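Local coordinates for protein soluble lytic murein transglycosylase (Escherichia coli, PDB 1QSA) that cleaves the glycosidic bonds between N-acetylmuramic acid and N-acetylglucosamine in peptidoglycan, leaving a 1,6-anhydro bond on the muramic acid residue, at residues F213-A218 with Q242-N247; A221-A226 with R255-W260; R448-Y453 with A596-F601; M472-Q477 with K589-Y594. All coordinates share one frame; numbering follows the deposited sequence.

Interactions 1 and 2 both use helix 212-228 of the alpha-superhelix. Their segments adjoin in sequence, and their centres lie about 14 Å apart. Interaction 1 joins the helix to the turn after helix 230-243 and is partly buried, held by amide and guanidinium hydrogen bonds and two waters; interaction 2 joins it to helix 248-260 and is buried and wholly apolar. Far away, with centres about 35 to 54 Å from these two, interactions 3 and 4 share helix 582-601 and touch each other. Interaction 3 is buried; interaction 4, nested in the loop it closes, is partly buried. Both combine apolar packing with polar ends that meet sulfates, and Arg-448 and Arg-476 share one of those ions.

Interaction 1. Residues F213-A218 with Q242-N247. With SO4 (sulfate ion), chain G.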
# COMPACT_ATOMS: atom_id res chain seq x y z
N PHE A 213 17.06 -25.92 7.66
CA PHE A 213 16.15 -25.88 6.51
C PHE A 213 14.80 -26.54 6.80
O PHE A 213 13.75 -25.90 6.64
CB PHE A 213 16.79 -26.55 5.28
CG PHE A 213 15.88 -26.64 4.09
CD1 PHE A 213 15.61 -25.51 3.32
CD2 PHE A 213 15.25 -27.84 3.76
CE1 PHE A 213 14.73 -25.57 2.24
CE2 PHE A 213 14.36 -27.92 2.67
CZ PHE A 213 14.10 -26.78 1.91
N THR A 214 14.81 -27.80 7.23
CA THR A 214 13.55 -28.50 7.48
C THR A 214 12.75 -27.92 8.64
O THR A 214 11.52 -27.99 8.63
CB THR A 214 13.74 -30.02 7.65
OG1 THR A 214 14.65 -30.26 8.72
CG2 THR A 214 14.27 -30.64 6.35
N ARG A 215 13.45 -27.29 9.59
CA ARG A 215 12.76 -26.68 10.73
C ARG A 215 12.03 -25.42 10.25
O ARG A 215 10.87 -25.21 10.59
CB ARG A 215 13.75 -26.33 11.85
CG ARG A 215 14.22 -27.56 12.61
CD ARG A 215 15.35 -27.23 13.57
NE ARG A 215 15.88 -28.45 14.18
CZ ARG A 215 17.17 -28.78 14.20
NH1 ARG A 215 18.08 -27.99 13.64
NH2 ARG A 215 17.55 -29.91 14.78
N GLN A 216 12.69 -24.63 9.41
CA GLN A 216 12.06 -23.42 8.88
C GLN A 216 10.89 -23.76 7.95
O GLN A 216 9.86 -23.07 7.98
CB GLN A 216 13.07 -22.55 8.16
CG GLN A 216 14.07 -21.91 9.10
CD GLN A 216 14.79 -20.79 8.41
OE1 GLN A 216 14.17 -19.88 7.88
NE2 GLN A 216 16.11 -20.87 8.36
N MET A 217 11.05 -24.79 7.13
CA MET A 217 10.00 -25.22 6.22
C MET A 217 8.78 -25.68 7.04
O MET A 217 7.65 -25.29 6.77
CB MET A 217 10.49 -26.37 5.34
CG MET A 217 11.55 -25.96 4.30
SD MET A 217 10.88 -24.87 2.99
CE MET A 217 9.98 -26.06 2.01
N ALA A 218 9.04 -26.48 8.08
CA ALA A 218 7.94 -26.97 8.92
C ALA A 218 7.24 -25.84 9.68
O ALA A 218 6.03 -25.89 9.87
CB ALA A 218 8.46 -28.04 9.90
N GLN A 242 9.53 -32.45 19.43
CA GLN A 242 10.28 -33.69 19.63
C GLN A 242 10.83 -34.25 18.31
O GLN A 242 11.97 -34.70 18.26
CB GLN A 242 9.40 -34.73 20.32
CG GLN A 242 10.11 -36.04 20.65
CD GLN A 242 9.64 -37.18 19.78
OE1 GLN A 242 10.08 -37.33 18.63
NE2 GLN A 242 8.73 -38.00 20.30
N ALA A 243 10.03 -34.19 17.24
CA ALA A 243 10.45 -34.69 15.93
C ALA A 243 11.65 -33.93 15.34
O ALA A 243 12.47 -34.52 14.61
CB ALA A 243 9.29 -34.65 14.95
N GLN A 244 11.77 -32.64 15.65
CA GLN A 244 12.88 -31.84 15.13
C GLN A 244 13.85 -31.32 16.17
O GLN A 244 14.70 -30.49 15.86
CB GLN A 244 12.34 -30.68 14.29
CG GLN A 244 11.54 -31.14 13.09
CD GLN A 244 11.17 -29.99 12.17
OE1 GLN A 244 10.66 -28.96 12.63
NE2 GLN A 244 11.40 -30.16 10.88
N GLN A 245 13.74 -31.84 17.40
CA GLN A 245 14.61 -31.45 18.52
C GLN A 245 14.71 -29.93 18.61
O GLN A 245 15.80 -29.38 18.75
CB GLN A 245 16.01 -32.06 18.36
CG GLN A 245 16.05 -33.52 17.88
CD GLN A 245 16.34 -33.65 16.37
OE1 GLN A 245 17.22 -32.98 15.84
NE2 GLN A 245 15.58 -34.51 15.70
N LEU A 246 13.57 -29.25 18.53
CA LEU A 246 13.55 -27.79 18.57
C LEU A 246 14.07 -27.18 19.87
O LEU A 246 13.82 -27.71 20.96
CB LEU A 246 12.15 -27.28 18.28
CG LEU A 246 11.52 -27.71 16.95
CD1 LEU A 246 10.14 -27.09 16.84
CD2 LEU A 246 12.38 -27.31 15.76
N ASN A 247 14.80 -26.08 19.74
CA ASN A 247 15.32 -25.38 20.91
C ASN A 247 14.22 -24.48 21.48
O ASN A 247 13.11 -24.42 20.92
CB ASN A 247 16.59 -24.58 20.57
CG ASN A 247 16.36 -23.48 19.54
OD1 ASN A 247 15.33 -22.81 19.54
ND2 ASN A 247 17.34 -23.27 18.67
S SO4 G . 17.00 -36.51 12.80
O1 SO4 G . 16.34 -37.57 12.01
O2 SO4 G . 18.26 -36.12 12.14
O3 SO4 G . 16.11 -35.34 12.89
O4 SO4 G . 17.28 -37.02 14.16
O HOH W 1 12.68 -32.68 10.21
O HOH W 2 9.90 -26.24 13.03
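Arg-215, on helix 212-228, lies alongside Gln-244, just past helix 230-243, the two side chains running in opposite directions. Arg-215 is extended from CG to NE, with CG set beside its own backbone N (chi1 -74°), and this carries the guanidinium out to the turn. There it meets one carbonyl side-on: NE lies 2.9 Å and NH2 3.1 Å from Gln-244 O, with that oxygen in the guanidinium plane. NE arrives in the carbonyl plane; NH2 is tilted from it. A weak bond from NH2 reaches Gln-245 OE1, at 3.3 Å, at the guanidinium edge, with the amide almost perpendicular to the guanidinium. The aliphatic part of Arg-215 rests on Leu-246, CG to CD2 3.7 Å.

Gln-244, extended beyond CG, sends its amide the other way, to the helix. Its NE2 donates to Thr-214 O at 3.1 Å, standing above the carbonyl plane, while Ala-218 N reaches the same oxygen from the opposite face in the ordinary helical bond. Gln-244 OE1 lies against Ala-218 CB and accepts a hydrogen bond from water 2, which also donates to Arg-215 O. Water 1 accepts from NE2. Thr-214 OG1 turns back to Gly-209 and Thr-211. Gln-245 NE2 holds a sulfate, probably from the crystallisation liquor, O3 at 3.0 Å; Ala-210 N also binds it.

The buried amide of Gln-244 thus has partners at both ends, which fix its rotation. The paired guanidinium bonds satisfy the carbonyl of Gln-244 where its helix has ended, so the turn is tied to the neighbouring helix by neutral acceptors, without a salt bridge.

Interaction 2. Residues A221-A226 with R255-W260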
# COMPACT_ATOMS: atom_id res chain seq x y z
N ALA A 221 4.69 -24.22 7.35
CA ALA A 221 3.54 -25.10 7.18
C ALA A 221 2.69 -25.12 8.45
O ALA A 221 1.46 -25.12 8.40
CB ALA A 221 3.99 -26.51 6.82
N PHE A 222 3.36 -25.10 9.60
CA PHE A 222 2.68 -25.11 10.90
C PHE A 222 1.77 -23.89 11.03
O PHE A 222 0.64 -24.00 11.52
CB PHE A 222 3.72 -25.15 12.02
CG PHE A 222 3.11 -25.12 13.41
CD1 PHE A 222 2.63 -26.28 14.01
CD2 PHE A 222 3.05 -23.93 14.12
CE1 PHE A 222 2.10 -26.26 15.30
CE2 PHE A 222 2.52 -23.89 15.41
CZ PHE A 222 2.04 -25.05 16.00
N ALA A 223 2.26 -22.73 10.58
CA ALA A 223 1.46 -21.51 10.61
C ALA A 223 0.21 -21.67 9.73
O ALA A 223 -0.87 -21.22 10.09
CB ALA A 223 2.30 -20.33 10.16
N SER A 224 0.35 -22.35 8.59
CA SER A 224 -0.80 -22.57 7.70
C SER A 224 -1.83 -23.48 8.37
O SER A 224 -3.04 -23.27 8.26
CB SER A 224 -0.35 -23.18 6.36
OG SER A 224 0.56 -22.31 5.70
N VAL A 225 -1.33 -24.50 9.09
CA VAL A 225 -2.20 -25.43 9.81
C VAL A 225 -2.95 -24.67 10.91
O VAL A 225 -4.15 -24.88 11.08
CB VAL A 225 -1.39 -26.58 10.47
CG1 VAL A 225 -2.29 -27.40 11.41
CG2 VAL A 225 -0.80 -27.49 9.39
N ALA A 226 -2.26 -23.79 11.64
CA ALA A 226 -2.88 -23.02 12.71
C ALA A 226 -3.96 -22.09 12.20
O ALA A 226 -4.93 -21.79 12.91
CB ALA A 226 -1.84 -22.23 13.49
N ARG A 255 4.62 -21.45 19.64
CA ARG A 255 3.61 -20.99 20.59
C ARG A 255 3.01 -19.66 20.12
O ARG A 255 1.80 -19.49 20.17
CB ARG A 255 4.21 -20.79 21.99
CG ARG A 255 4.51 -22.08 22.72
CD ARG A 255 4.75 -21.80 24.20
NE ARG A 255 5.32 -22.97 24.86
CZ ARG A 255 6.61 -23.09 25.17
NH1 ARG A 255 7.46 -22.10 24.91
NH2 ARG A 255 7.04 -24.19 25.75
N ASP A 256 3.87 -18.76 19.64
CA ASP A 256 3.43 -17.44 19.15
C ASP A 256 2.45 -17.60 17.99
O ASP A 256 1.43 -16.91 17.92
CB ASP A 256 4.63 -16.60 18.66
CG ASP A 256 5.51 -16.09 19.79
OD1 ASP A 256 5.20 -16.28 20.98
OD2 ASP A 256 6.54 -15.47 19.47
N ILE A 257 2.78 -18.50 17.07
CA ILE A 257 1.95 -18.77 15.90
C ILE A 257 0.53 -19.18 16.31
O ILE A 257 -0.45 -18.65 15.78
CB ILE A 257 2.61 -19.86 15.02
CG1 ILE A 257 3.82 -19.25 14.29
CG2 ILE A 257 1.61 -20.47 14.04
CD1 ILE A 257 4.74 -20.29 13.70
N VAL A 258 0.43 -20.08 17.28
CA VAL A 258 -0.87 -20.54 17.75
C VAL A 258 -1.62 -19.45 18.51
O VAL A 258 -2.82 -19.25 18.29
CB VAL A 258 -0.72 -21.81 18.61
CG1 VAL A 258 -2.06 -22.18 19.26
CG2 VAL A 258 -0.25 -22.96 17.74
N ALA A 259 -0.91 -18.72 19.37
CA ALA A 259 -1.50 -17.65 20.17
C ALA A 259 -2.20 -16.61 19.30
O ALA A 259 -3.25 -16.09 19.68
CB ALA A 259 -0.45 -16.99 21.06
N TRP A 260 -1.61 -16.30 18.14
CA TRP A 260 -2.20 -15.35 17.20
C TRP A 260 -3.57 -15.81 16.73
O TRP A 260 -4.42 -14.99 16.36
CB TRP A 260 -1.33 -15.23 15.95
CG TRP A 260 -0.33 -14.14 16.01
CD1 TRP A 260 1.02 -14.27 16.16
CD2 TRP A 260 -0.59 -12.73 15.93
NE1 TRP A 260 1.62 -13.02 16.18
CE2 TRP A 260 0.65 -12.07 16.04
CE3 TRP A 260 -1.76 -11.97 15.77
CZ2 TRP A 260 0.76 -10.68 15.99
CZ3 TRP A 260 -1.65 -10.58 15.72
CH2 TRP A 260 -0.40 -9.95 15.84
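Ile-257 on helix 248-260 pushes its CG2 methyl into a shallow hollow on helix 212-228, floored by the backbone of Ala-223 and bordered by Phe-222 and Ala-226. The methyl comes 3.6 Å from Ala-223 CA, close to the backbone itself, because the alanine beside it has so little bulk. Ala-226 CB stands 3.9 Å from the same methyl, and the Phe-222 ring borders it through CD2 at 3.7 Å. With CG1 set beside the backbone N (chi1 -74°), Ile-257 has CG2 for its leading branch, while CD1 passes along the ring near CD2.

Phe-222 is the complementary bump. Its ring, with CG anti to the backbone N (chi1 178°), swings across to helix 248-260 and is inserted beside Ile-257 and Val-258. CZ meets Val-258 CG2 at 3.6 Å, the two side chains crossing at about a right angle, and CE2 touches this methyl and also Ile-257 CG2. No hydrogen bond crosses the contact; the segments meet through apolar packing.

The helix segments run nearly parallel, at 23°, with axes 9.4 Å apart at closest approach. Helix 230-243, which comes between them in the chain, flanks the contact: Ile-237 and Leu-240 touch Phe-222, and Ala-233 touches Ala-226. Beyond helix 248-260, Val-258 packs on Trp-274 of helix 269-280, so the pair forms one step in the successive helix layers of the alpha-superhelix.

Interaction 3. Residues R448-Y453 with A596-F601; sequences RFPLAY and AYYRYF. With SO4 (sulfate ion), chain B; SO4 (sulfate ion), chain H.
Arg-448 and Tyr-597 meet at a shared sulfate where the irregular linker joining helix 445-448 to helix 454-461 packs on the C-terminal end of helix 582-601, beside helix 468-479 of the lysozyme-like Slt-type domain. Arg-448 bonds this ion through NH1 and NH2, and Tyr-597 OH approaches it too; NH2 also reaches O1 of a second sulfate at 2.8 Å. Both ions probably come from the crystallisation liquor. Phe-449 CE2 lies over one face of the guanidinium.

The Phe-449 ring carries most of the packing. Tyr-597 CD2 sits over one face, 3.3 Å from Phe-449 CE2, but the ring planes are inclined at 42° and neither stack nor T-shape results. Tyr-598 CE2 comes to the edge of the Phe-449 ring, and Phe-449 CE1 meets Tyr-594 CD1, the ring planes at about 50°.

Pro-450 packs its ring on Trp-429 and Val-433 and offers its carbonyl to helix 582-601. Leu-451, the centre of an inverse gamma turn, slides its CD2 along the edge of the Tyr-598 ring, 3.7 Å from CD1, and approaches Phe-601 CB. Tyr-598 OH, which accepts from Trp-481 NE1, donates to Pro-450 O across 2.8 Å, tilted 32° from the carbonyl plane.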
# COMPACT_ATOMS: atom_id res chain seq x y z
N ARG A 448 -1.44 19.66 2.41
CA ARG A 448 -1.74 18.24 2.59
C ARG A 448 -3.25 17.97 2.55
O ARG A 448 -3.68 16.86 2.23
CB ARG A 448 -1.24 17.74 3.96
CG ARG A 448 0.29 17.73 4.15
CD ARG A 448 0.68 17.08 5.50
NE ARG A 448 0.29 15.68 5.54
CZ ARG A 448 -0.08 15.03 6.64
NH1 ARG A 448 -0.04 15.62 7.83
NH2 ARG A 448 -0.46 13.76 6.55
N PHE A 449 -4.06 18.97 2.90
CA PHE A 449 -5.51 18.78 2.96
C PHE A 449 -6.24 19.88 2.23
O PHE A 449 -7.02 20.63 2.83
CB PHE A 449 -5.93 18.68 4.44
CG PHE A 449 -5.26 17.54 5.16
CD1 PHE A 449 -5.68 16.23 4.92
CD2 PHE A 449 -4.14 17.76 5.96
CE1 PHE A 449 -4.97 15.14 5.46
CE2 PHE A 449 -3.43 16.69 6.51
CZ PHE A 449 -3.84 15.38 6.26
N PRO A 450 -6.06 19.95 0.90
CA PRO A 450 -6.72 20.98 0.10
C PRO A 450 -8.22 20.79 0.00
O PRO A 450 -8.70 19.65 0.05
CB PRO A 450 -6.05 20.82 -1.26
CG PRO A 450 -5.79 19.34 -1.34
CD PRO A 450 -5.25 19.05 0.05
N LEU A 451 -8.96 21.89 -0.17
CA LEU A 451 -10.42 21.84 -0.31
C LEU A 451 -10.78 21.47 -1.74
O LEU A 451 -11.39 22.25 -2.48
CB LEU A 451 -11.05 23.18 0.07
CG LEU A 451 -10.82 23.59 1.53
CD1 LEU A 451 -11.48 24.94 1.79
CD2 LEU A 451 -11.38 22.53 2.48
N ALA A 452 -10.43 20.24 -2.11
CA ALA A 452 -10.64 19.72 -3.45
C ALA A 452 -12.10 19.43 -3.82
O ALA A 452 -12.86 18.90 -2.99
CB ALA A 452 -9.81 18.48 -3.64
N TYR A 453 -12.50 19.82 -5.03
CA TYR A 453 -13.84 19.61 -5.55
C TYR A 453 -14.88 20.12 -4.55
O TYR A 453 -15.93 19.51 -4.36
CB TYR A 453 -14.05 18.10 -5.83
CG TYR A 453 -12.99 17.51 -6.74
CD1 TYR A 453 -13.09 17.65 -8.13
CD2 TYR A 453 -11.88 16.85 -6.21
CE1 TYR A 453 -12.11 17.15 -8.97
CE2 TYR A 453 -10.88 16.35 -7.04
CZ TYR A 453 -11.01 16.51 -8.43
OH TYR A 453 -10.04 16.03 -9.27
N ALA A 596 -11.18 16.37 11.04
CA ALA A 596 -10.87 17.53 11.90
C ALA A 596 -10.09 18.59 11.10
O ALA A 596 -10.41 19.78 11.19
CB ALA A 596 -10.08 17.09 13.13
N TYR A 597 -9.11 18.17 10.30
CA TYR A 597 -8.35 19.12 9.49
C TYR A 597 -9.29 19.83 8.51
O TYR A 597 -9.22 21.04 8.36
CB TYR A 597 -7.26 18.42 8.68
CG TYR A 597 -6.19 17.75 9.50
CD1 TYR A 597 -5.81 18.26 10.74
CD2 TYR A 597 -5.55 16.60 9.03
CE1 TYR A 597 -4.82 17.63 11.50
CE2 TYR A 597 -4.57 15.96 9.78
CZ TYR A 597 -4.21 16.48 11.01
OH TYR A 597 -3.27 15.84 11.77
N TYR A 598 -10.18 19.07 7.87
CA TYR A 598 -11.13 19.67 6.93
C TYR A 598 -12.07 20.65 7.60
O TYR A 598 -12.33 21.73 7.06
CB TYR A 598 -11.87 18.59 6.12
CG TYR A 598 -11.07 18.22 4.88
CD1 TYR A 598 -10.91 19.14 3.85
CD2 TYR A 598 -10.38 17.01 4.80
CE1 TYR A 598 -10.06 18.87 2.76
CE2 TYR A 598 -9.51 16.74 3.71
CZ TYR A 598 -9.36 17.68 2.71
OH TYR A 598 -8.44 17.46 1.70
N ARG A 599 -12.54 20.31 8.79
CA ARG A 599 -13.41 21.21 9.53
C ARG A 599 -12.64 22.50 9.81
O ARG A 599 -13.18 23.59 9.61
CB ARG A 599 -13.90 20.56 10.83
CG ARG A 599 -15.04 19.57 10.58
CD ARG A 599 -15.46 18.82 11.84
NE ARG A 599 -15.82 19.75 12.91
CZ ARG A 599 -16.99 20.39 13.01
NH1 ARG A 599 -17.95 20.20 12.10
NH2 ARG A 599 -17.20 21.21 14.03
N TYR A 600 -11.37 22.38 10.18
CA TYR A 600 -10.56 23.56 10.46
C TYR A 600 -10.47 24.47 9.24
O TYR A 600 -10.72 25.68 9.34
CB TYR A 600 -9.15 23.18 10.93
CG TYR A 600 -8.27 24.39 11.13
CD1 TYR A 600 -8.33 25.13 12.31
CD2 TYR A 600 -7.42 24.83 10.11
CE1 TYR A 600 -7.57 26.29 12.46
CE2 TYR A 600 -6.66 25.99 10.26
CZ TYR A 600 -6.75 26.71 11.43
OH TYR A 600 -5.99 27.85 11.59
N PHE A 601 -10.12 23.90 8.09
CA PHE A 601 -9.99 24.69 6.87
C PHE A 601 -11.32 25.24 6.34
O PHE A 601 -11.33 26.16 5.52
CB PHE A 601 -9.19 23.93 5.81
CG PHE A 601 -7.74 23.79 6.16
CD1 PHE A 601 -6.94 24.93 6.32
CD2 PHE A 601 -7.16 22.55 6.38
CE1 PHE A 601 -5.59 24.83 6.69
CE2 PHE A 601 -5.82 22.43 6.76
CZ PHE A 601 -5.03 23.57 6.92
S SO4 B . -1.52 13.09 10.32
O1 SO4 B . -2.85 12.88 10.91
O2 SO4 B . -1.28 14.54 10.16
O3 SO4 B . -0.51 12.52 11.23
O4 SO4 B . -1.42 12.42 9.01
S SO4 H . -0.51 11.13 3.85
O1 SO4 H . -1.30 11.51 5.03
O2 SO4 H . 0.04 9.77 4.05
O3 SO4 H . -1.37 11.14 2.66
O4 SO4 H . 0.60 12.08 3.68

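Interaction 4. Residues M472-Q477 with K589-Y594. With SO4 (sulfate ion), chain H.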
# COMPACT_ATOMS: atom_id res chain seq x y z
N MET A 472 -15.18 14.55 2.33
CA MET A 472 -13.87 14.98 1.86
C MET A 472 -12.73 14.22 2.53
O MET A 472 -11.77 13.85 1.86
CB MET A 472 -13.72 16.50 2.02
CG MET A 472 -14.64 17.24 1.06
SD MET A 472 -14.67 19.02 1.26
CE MET A 472 -13.18 19.51 0.36
N ALA A 473 -12.86 13.95 3.83
CA ALA A 473 -11.85 13.19 4.57
C ALA A 473 -11.73 11.78 3.98
O ALA A 473 -10.62 11.26 3.84
CB ALA A 473 -12.22 13.09 6.05
N ILE A 474 -12.87 11.16 3.70
CA ILE A 474 -12.89 9.81 3.12
C ILE A 474 -12.18 9.81 1.76
O ILE A 474 -11.31 8.97 1.49
CB ILE A 474 -14.36 9.28 3.00
CG1 ILE A 474 -14.91 8.96 4.41
CG2 ILE A 474 -14.44 8.05 2.07
CD1 ILE A 474 -14.46 7.60 4.98
N ALA A 475 -12.52 10.78 0.91
CA ALA A 475 -11.88 10.87 -0.41
C ALA A 475 -10.37 11.10 -0.30
O ALA A 475 -9.57 10.49 -1.03
CB ALA A 475 -12.53 11.98 -1.22
N ARG A 476 -9.96 11.98 0.62
CA ARG A 476 -8.55 12.29 0.83
C ARG A 476 -7.79 11.01 1.21
O ARG A 476 -6.72 10.73 0.68
CB ARG A 476 -8.40 13.36 1.91
CG ARG A 476 -6.97 13.56 2.44
CD ARG A 476 -6.01 14.04 1.37
NE ARG A 476 -4.68 14.30 1.92
CZ ARG A 476 -3.78 13.36 2.20
NH1 ARG A 476 -4.05 12.09 1.95
NH2 ARG A 476 -2.59 13.72 2.68
N GLN A 477 -8.38 10.22 2.11
CA GLN A 477 -7.76 8.98 2.54
C GLN A 477 -7.70 7.97 1.40
O GLN A 477 -6.67 7.32 1.19
CB GLN A 477 -8.53 8.37 3.72
CG GLN A 477 -8.25 6.89 3.98
CD GLN A 477 -6.82 6.61 4.40
OE1 GLN A 477 -6.17 7.44 5.04
NE2 GLN A 477 -6.30 5.45 4.03
N LYS A 589 -8.53 5.90 12.07
CA LYS A 589 -7.72 6.93 12.73
C LYS A 589 -7.43 8.07 11.75
O LYS A 589 -7.60 9.24 12.08
CB LYS A 589 -6.42 6.32 13.24
CG LYS A 589 -6.62 5.39 14.43
CD LYS A 589 -5.30 4.81 14.88
CE LYS A 589 -5.49 3.91 16.10
NZ LYS A 589 -4.17 3.26 16.47
N ASN A 590 -7.00 7.72 10.55
CA ASN A 590 -6.71 8.73 9.54
C ASN A 590 -7.94 9.56 9.19
O ASN A 590 -7.90 10.78 9.19
CB ASN A 590 -6.19 8.09 8.25
CG ASN A 590 -4.74 7.64 8.35
OD1 ASN A 590 -4.03 7.97 9.31
ND2 ASN A 590 -4.29 6.92 7.33
N VAL A 591 -9.05 8.89 8.89
CA VAL A 591 -10.25 9.62 8.48
C VAL A 591 -10.75 10.60 9.55
O VAL A 591 -11.13 11.73 9.23
CB VAL A 591 -11.35 8.64 8.00
CG1 VAL A 591 -12.66 9.39 7.76
CG2 VAL A 591 -10.88 7.93 6.71
N LEU A 592 -10.71 10.18 10.82
CA LEU A 592 -11.13 11.06 11.91
C LEU A 592 -10.18 12.26 12.04
O LEU A 592 -10.65 13.39 12.19
CB LEU A 592 -11.22 10.29 13.23
CG LEU A 592 -12.30 9.19 13.25
CD1 LEU A 592 -12.19 8.42 14.56
CD2 LEU A 592 -13.69 9.75 13.06
N ALA A 593 -8.87 12.03 11.91
CA ALA A 593 -7.91 13.13 11.97
C ALA A 593 -8.12 14.07 10.78
O ALA A 593 -8.16 15.31 10.94
CB ALA A 593 -6.48 12.60 11.98
N TYR A 594 -8.37 13.50 9.60
CA TYR A 594 -8.56 14.30 8.37
C TYR A 594 -9.84 15.13 8.40
O TYR A 594 -9.87 16.26 7.91
CB TYR A 594 -8.56 13.41 7.14
CG TYR A 594 -7.26 12.67 6.84
CD1 TYR A 594 -6.10 12.86 7.61
CD2 TYR A 594 -7.21 11.76 5.79
CE1 TYR A 594 -4.92 12.13 7.33
CE2 TYR A 594 -6.05 11.04 5.50
CZ TYR A 594 -4.92 11.23 6.28
OH TYR A 594 -3.81 10.48 6.03
S SO4 H . -0.51 11.13 3.85
O1 SO4 H . -1.30 11.51 5.03
O2 SO4 H . 0.04 9.77 4.05
O3 SO4 H . -1.37 11.14 2.66
O4 SO4 H . 0.60 12.08 3.68
O HOH W 3 -3.77 8.41 4.21
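Helix 468-479 of the Slt-type domain, which carries the predicted catalytic Glu-478, packs against helix 582-601, the two segments crossing at 129° with axes 8.5 Å apart. Ala-473 lets them close in: its CB meets Tyr-594 CB at 3.8 Å and also Val-591 O. Val-591 spreads its two methyls, CG1 against Ile-474 CD1 and CG2 against Gln-477 CB.

Farther along, the contact becomes polar. Gln-477, bent at chi2 (64°), brings OE1 to Asn-590 ND2 at 3.0 Å, the donor tilted from the carbonyl plane and the amides 33° apart. Arg-476 crosses Tyr-594 at about a right angle, its CG 3.8 Å from CD2, with Tyr-594 CE2 over one face of the guanidinium. Arg-476 NH1 and NH2 both donate to sulfate O3, each at 2.9 Å, while NE bonds Arg-448 O.

This sulfate, which Arg-476 shares with Arg-448 and which is probably from the crystallisation liquor, lies 2.9 Å through O1 from Tyr-594 OH. Two arginines thus form an anion site beside the hydroxyl of Tyr-594, and water 3, donating both to that hydroxyl and to Gln-477 OE1, joins the site to the amide pair between the helices.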